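Local coordinates for protein possible HxlR family transcriptional factor (Thermoplasma volcanium, PDB 3DF8) that probably binds DNA as a dimeric winged helix-turn-helix transcriptional regulator of the HxlR family, at residues K26-L31 / S57-R62; I32-G37 / N94-L99. One frame throughout, in Å; residues are numbered along the deposited sequence.

Contact 1 (K26-L31 / S57-R62). With ACT (acetate ion), chain C.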
loop_
_atom_site.group_PDB
_atom_site.type_symbol
_atom_site.label_atom_id
_atom_site.label_comp_id
_atom_site.label_asym_id
_atom_site.label_seq_id
_atom_site.Cartn_x
_atom_site.Cartn_y
_atom_site.Cartn_z
ATOM N N LYS A 26 -0.460 6.719 3.431
ATOM C CA LYS A 26 -1.280 7.499 4.349
ATOM C C LYS A 26 -2.708 6.944 4.389
ATOM O O LYS A 26 -3.236 6.488 3.352
ATOM C CB LYS A 26 -1.311 8.966 3.916
ATOM C CG LYS A 26 0.002 9.681 4.096
ATOM C CD LYS A 26 -0.142 11.156 3.764
ATOM C CE LYS A 26 1.233 11.751 3.465
ATOM N NZ LYS A 26 1.437 13.082 4.129
ATOM N N LYS A 27 -3.317 7.016 5.576
ATOM C CA LYS A 27 -4.639 6.464 5.807
ATOM C C LYS A 27 -5.594 6.917 4.697
ATOM O O LYS A 27 -5.646 8.110 4.380
ATOM C CB LYS A 27 -5.176 6.872 7.187
ATOM C CG LYS A 27 -6.364 6.040 7.581
ATOM C CD LYS A 27 -6.810 6.288 9.034
ATOM C CE LYS A 27 -8.000 5.395 9.349
ATOM N NZ LYS A 27 -7.777 4.014 8.774
ATOM N N TYR A 28 -6.330 5.956 4.116
ATOM C CA TYR A 28 -7.358 6.201 3.088
ATOM C C TYR A 28 -6.889 6.348 1.645
ATOM O O TYR A 28 -7.701 6.287 0.738
ATOM C CB TYR A 28 -8.265 7.384 3.456
ATOM C CG TYR A 28 -9.001 7.213 4.775
ATOM C CD1 TYR A 28 -8.706 8.038 5.860
ATOM C CD2 TYR A 28 -10.017 6.252 4.923
ATOM C CE1 TYR A 28 -9.381 7.894 7.053
ATOM C CE2 TYR A 28 -10.690 6.114 6.117
ATOM C CZ TYR A 28 -10.371 6.937 7.174
ATOM O OH TYR A 28 -11.044 6.826 8.367
ATOM N N THR A 29 -5.599 6.571 1.420
ATOM C CA THR A 29 -5.171 6.942 0.045
ATOM C C THR A 29 -5.472 5.832 -0.932
ATOM O O THR A 29 -6.003 6.083 -2.020
ATOM C CB THR A 29 -3.691 7.362 -0.016
ATOM O OG1 THR A 29 -3.466 8.453 0.896
ATOM C CG2 THR A 29 -3.300 7.820 -1.469
HETATM N N MSE A 30 -5.162 4.597 -0.538
HETATM C CA MSE A 30 -5.405 3.453 -1.438
HETATM C C MSE A 30 -6.904 3.275 -1.646
HETATM O O MSE A 30 -7.370 2.962 -2.760
HETATM C CB MSE A 30 -4.740 2.177 -0.918
HETATM C CG MSE A 30 -3.230 2.238 -1.013
HETATM SE SE MSE A 30 -2.374 0.595 -0.370
HETATM C CE MSE A 30 -2.022 1.233 1.461
ATOM N N LEU A 31 -7.673 3.505 -0.593
ATOM C CA LEU A 31 -9.139 3.409 -0.718
ATOM C C LEU A 31 -9.690 4.514 -1.629
ATOM O O LEU A 31 -10.640 4.249 -2.381
ATOM C CB LEU A 31 -9.796 3.469 0.633
ATOM C CG LEU A 31 -9.586 2.227 1.518
ATOM C CD1 LEU A 31 -10.166 2.527 2.921
ATOM C CD2 LEU A 31 -10.126 0.962 0.850
ATOM N N SER A 57 -14.278 14.909 5.826
ATOM C CA SER A 57 -14.131 15.816 4.681
ATOM C C SER A 57 -12.715 16.376 4.643
ATOM O O SER A 57 -12.133 16.498 3.578
ATOM C CB SER A 57 -15.120 16.971 4.744
ATOM O OG SER A 57 -16.434 16.492 4.587
ATOM N N THR A 58 -12.182 16.748 5.808
ATOM C CA THR A 58 -10.836 17.325 5.868
ATOM C C THR A 58 -9.783 16.362 5.303
ATOM O O THR A 58 -8.964 16.765 4.488
ATOM C CB THR A 58 -10.452 17.824 7.287
ATOM O OG1 THR A 58 -11.286 18.940 7.657
ATOM C CG2 THR A 58 -8.960 18.262 7.339
ATOM N N ILE A 59 -9.785 15.118 5.767
ATOM C CA ILE A 59 -8.796 14.139 5.291
ATOM C C ILE A 59 -9.016 13.863 3.806
ATOM O O ILE A 59 -8.054 13.768 3.021
ATOM C CB ILE A 59 -8.823 12.820 6.144
ATOM C CG1 ILE A 59 -8.443 13.145 7.603
ATOM C CG2 ILE A 59 -7.968 11.676 5.463
ATOM C CD1 ILE A 59 -7.083 13.749 7.767
ATOM N N LEU A 60 -10.277 13.725 3.395
ATOM C CA LEU A 60 -10.539 13.449 1.980
ATOM C C LEU A 60 -10.017 14.576 1.098
ATOM O O LEU A 60 -9.401 14.319 0.058
ATOM C CB LEU A 60 -12.009 13.174 1.693
ATOM C CG LEU A 60 -12.412 12.884 0.226
ATOM C CD1 LEU A 60 -11.659 11.716 -0.377
ATOM C CD2 LEU A 60 -13.921 12.647 0.127
ATOM N N SER A 61 -10.257 15.804 1.513
ATOM C CA SER A 61 -9.835 16.976 0.732
ATOM C C SER A 61 -8.291 17.030 0.664
ATOM O O SER A 61 -7.712 17.305 -0.402
ATOM C CB SER A 61 -10.400 18.248 1.383
ATOM O OG SER A 61 -9.953 19.376 0.660
ATOM N N ARG A 62 -7.634 16.760 1.789
ATOM C CA ARG A 62 -6.164 16.819 1.875
ATOM C C ARG A 62 -5.546 15.741 0.991
ATOM O O ARG A 62 -4.568 15.995 0.277
ATOM C CB ARG A 62 -5.669 16.677 3.323
ATOM C CG ARG A 62 -4.161 16.906 3.480
ATOM C CD ARG A 62 -3.654 16.762 4.919
ATOM N NE ARG A 62 -2.414 15.988 4.957
ATOM C CZ ARG A 62 -1.580 15.893 5.988
ATOM N NH1 ARG A 62 -1.805 16.552 7.125
ATOM N NH2 ARG A 62 -0.500 15.127 5.871
HETATM C C ACT C . -6.856 2.692 6.290
HETATM O O ACT C . -8.082 2.970 6.251
HETATM O OXT ACT C . -6.430 2.255 7.390
HETATM C CH3 ACT C . -5.951 2.891 5.109
#
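Y28 and I59 make the apolar part of this contact. CG2 of I59 meets CD1 of Y28 at 3.7 Å, the side chains crossing at about a right angle. CG2 of I59 lies opposite its own backbone N, with CG1 beside that N (chi1 -62°). NZ of K26 sits 3.3 Å from NH2 of R62, at the edge of the guanidinium and in its plane, in one of two R62 conformers, so the approach is doubtful. Both are donors, normally positively charged, so no bond forms and the meeting is probably unfavourable.

A type II turn from K26 to T29 positions K26 and Y28; helix 57-69 carries I59 and R62. T29 N to K26 O at 3.1 Å closes the turn. Within it, CG of K27 lies over one face of the Y28 ring, toward the rim. NZ of K27 donates to O of an acetate ion, probably from the crystallisation liquor, at 2.7 Å, and its OXT is equally near.

R63 NE, in helix 57-69, donates to K27 O. Y28 is the N-cap residue of helix 29-36 and also rests on I52 and I55. The contact joins the start of helix 29-36 to the first turns of helix 57-69, at the surface.

Contact 2 (I32-G37 / N94-L99)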
loop_
_atom_site.group_PDB
_atom_site.type_symbol
_atom_site.label_atom_id
_atom_site.label_comp_id
_atom_site.label_asym_id
_atom_site.label_seq_id
_atom_site.Cartn_x
_atom_site.Cartn_y
_atom_site.Cartn_z
ATOM N N ILE A 32 -9.145 5.733 -1.542
ATOM C CA ILE A 32 -9.597 6.836 -2.438
ATOM C C ILE A 32 -9.313 6.444 -3.910
ATOM O O ILE A 32 -10.198 6.550 -4.784
ATOM C CB ILE A 32 -8.935 8.158 -2.075
ATOM C CG1 ILE A 32 -9.474 8.641 -0.701
ATOM C CG2 ILE A 32 -9.201 9.190 -3.182
ATOM C CD1 ILE A 32 -8.616 9.745 0.039
ATOM N N ILE A 33 -8.083 6.028 -4.194
ATOM C CA ILE A 33 -7.745 5.543 -5.549
ATOM C C ILE A 33 -8.683 4.438 -6.006
ATOM O O ILE A 33 -9.143 4.445 -7.132
ATOM C CB ILE A 33 -6.257 5.100 -5.647
ATOM C CG1 ILE A 33 -5.359 6.337 -5.398
ATOM C CG2 ILE A 33 -5.952 4.318 -6.964
ATOM C CD1 ILE A 33 -3.852 6.017 -5.189
ATOM N N SER A 34 -8.957 3.487 -5.114
ATOM C CA SER A 34 -9.846 2.369 -5.463
ATOM C C SER A 34 -11.278 2.834 -5.783
ATOM O O SER A 34 -11.888 2.422 -6.810
ATOM C CB SER A 34 -9.853 1.390 -4.302
ATOM O OG SER A 34 -8.524 0.940 -4.023
ATOM N N VAL A 35 -11.842 3.683 -4.940
ATOM C CA VAL A 35 -13.247 4.061 -5.171
ATOM C C VAL A 35 -13.368 4.961 -6.406
ATOM O O VAL A 35 -14.382 4.939 -7.076
ATOM C CB VAL A 35 -13.977 4.647 -3.918
ATOM C CG1 VAL A 35 -14.060 3.603 -2.803
ATOM C CG2 VAL A 35 -13.330 5.967 -3.427
ATOM N N LEU A 36 -12.321 5.745 -6.709
ATOM C CA LEU A 36 -12.386 6.636 -7.885
ATOM C C LEU A 36 -12.518 5.857 -9.193
ATOM O O LEU A 36 -12.962 6.381 -10.246
ATOM C CB LEU A 36 -11.196 7.612 -7.901
ATOM C CG LEU A 36 -11.350 8.870 -7.056
ATOM C CD1 LEU A 36 -10.058 9.645 -6.952
ATOM C CD2 LEU A 36 -12.498 9.773 -7.577
ATOM N N GLY A 37 -12.146 4.586 -9.130
ATOM C CA GLY A 37 -12.303 3.675 -10.274
ATOM C C GLY A 37 -13.525 2.768 -10.229
ATOM O O GLY A 37 -13.632 1.865 -11.048
ATOM N N ASN A 94 -4.774 -0.256 -10.966
ATOM C CA ASN A 94 -4.613 -1.584 -11.604
ATOM C C ASN A 94 -3.669 -2.487 -10.783
ATOM O O ASN A 94 -3.962 -3.661 -10.586
ATOM C CB ASN A 94 -4.109 -1.483 -13.057
ATOM C CG ASN A 94 -5.185 -1.004 -14.015
ATOM O OD1 ASN A 94 -6.379 -1.008 -13.682
ATOM N ND2 ASN A 94 -4.769 -0.562 -15.209
ATOM N N SER A 95 -2.554 -1.937 -10.306
ATOM C CA SER A 95 -1.631 -2.718 -9.471
ATOM C C SER A 95 -2.107 -2.885 -8.042
ATOM O O SER A 95 -1.697 -3.812 -7.355
ATOM C CB SER A 95 -0.223 -2.128 -9.491
ATOM O OG SER A 95 0.178 -1.863 -10.810
ATOM N N LEU A 96 -2.993 -2.002 -7.588
ATOM C CA LEU A 96 -3.498 -2.055 -6.247
ATOM C C LEU A 96 -4.517 -3.150 -6.024
ATOM O O LEU A 96 -4.528 -3.745 -4.946
ATOM C CB LEU A 96 -4.142 -0.704 -5.912
ATOM C CG LEU A 96 -4.297 -0.128 -4.535
ATOM C CD1 LEU A 96 -2.987 -0.307 -3.703
ATOM C CD2 LEU A 96 -4.700 1.381 -4.674
HETATM N N MSE A 97 -5.374 -3.424 -7.020
HETATM C CA MSE A 97 -6.540 -4.298 -6.774
HETATM C C MSE A 97 -6.166 -5.722 -6.319
HETATM O O MSE A 97 -6.793 -6.230 -5.401
HETATM C CB MSE A 97 -7.536 -4.283 -7.936
HETATM C CG MSE A 97 -8.150 -2.903 -8.231
HETATM SE SE MSE A 97 -8.575 -1.751 -6.666
HETATM C CE MSE A 97 -9.988 -2.795 -5.990
ATOM N N PRO A 98 -5.148 -6.362 -6.933
ATOM C CA PRO A 98 -4.817 -7.697 -6.401
ATOM C C PRO A 98 -4.348 -7.692 -4.947
ATOM O O PRO A 98 -4.641 -8.645 -4.185
ATOM C CB PRO A 98 -3.733 -8.205 -7.374
ATOM C CG PRO A 98 -3.949 -7.394 -8.660
ATOM C CD PRO A 98 -4.307 -6.019 -8.095
ATOM N N LEU A 99 -3.678 -6.614 -4.538
ATOM C CA LEU A 99 -3.224 -6.456 -3.165
ATOM C C LEU A 99 -4.434 -6.310 -2.244
ATOM O O LEU A 99 -4.535 -7.031 -1.229
ATOM C CB LEU A 99 -2.320 -5.245 -3.041
ATOM C CG LEU A 99 -1.846 -4.969 -1.633
ATOM C CD1 LEU A 99 -0.977 -6.125 -1.047
ATOM C CD2 LEU A 99 -1.111 -3.658 -1.667
#
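L96 reaches helix 29-36 through one methyl, CD2, which meets both I33 and S34. From CB the L96 chain runs to CG, set opposite the backbone N (chi1 -154°), and there it forks. CD2 lies 3.9 Å from CG2 of I33, and the two side chains cross at about a right angle. The same methyl is 4.1 Å from CB of I33 and 3.9 Å from OG of S34.

The selenomethionine M97 adds the second touch. The bend at chi2 (-38°) brings its selenium toward helix 29-36; the further bend at chi3 only places CE. SE of M97 comes 3.8 Å from OG of S34 and 4.1 Å from its CB. No hydrogen bond crosses between the segments. The S34 hydroxyl is buried here among apolar groups, but it is hydrogen-bonded to the carbonyl oxygen of M30 in its own helix. This bond satisfies the hydroxyl, which is consistent with its packing against L96 and M97.

The second subunit closes one flank, with its L5 on S34 and its Y7 on M97. The short helix axes pass 10.1 Å apart at a crossing angle of -107°, so they are nearly perpendicular. This is plain helix packing in the buried core. Within the HxlR-like helix-turn-helix fold, it joins helix 29-36 to the long C-terminal helix 87-108, close to the second subunit.

How the contacts relate
Both contacts use helix 29-36, contact 1 at its start and contact 2 further along. Contact 1 is a surface contact with helix 57-69, whereas contact 2 is buried against helix 87-108. Their centres lie about 14 Å apart. The chemistry follows the setting: contact 1 mixes an aromatic and an aliphatic group with close basic side chains, while contact 2 is mainly apolar, with one internally bonded hydroxyl. They also touch directly. SE of M30 lies 3.5 Å from CD1 of L96, and CD1 of L60 lies 3.6 Å from CD1 of I32. Helix 29-36 thus links the other two helices, and both contacts touch the second subunit.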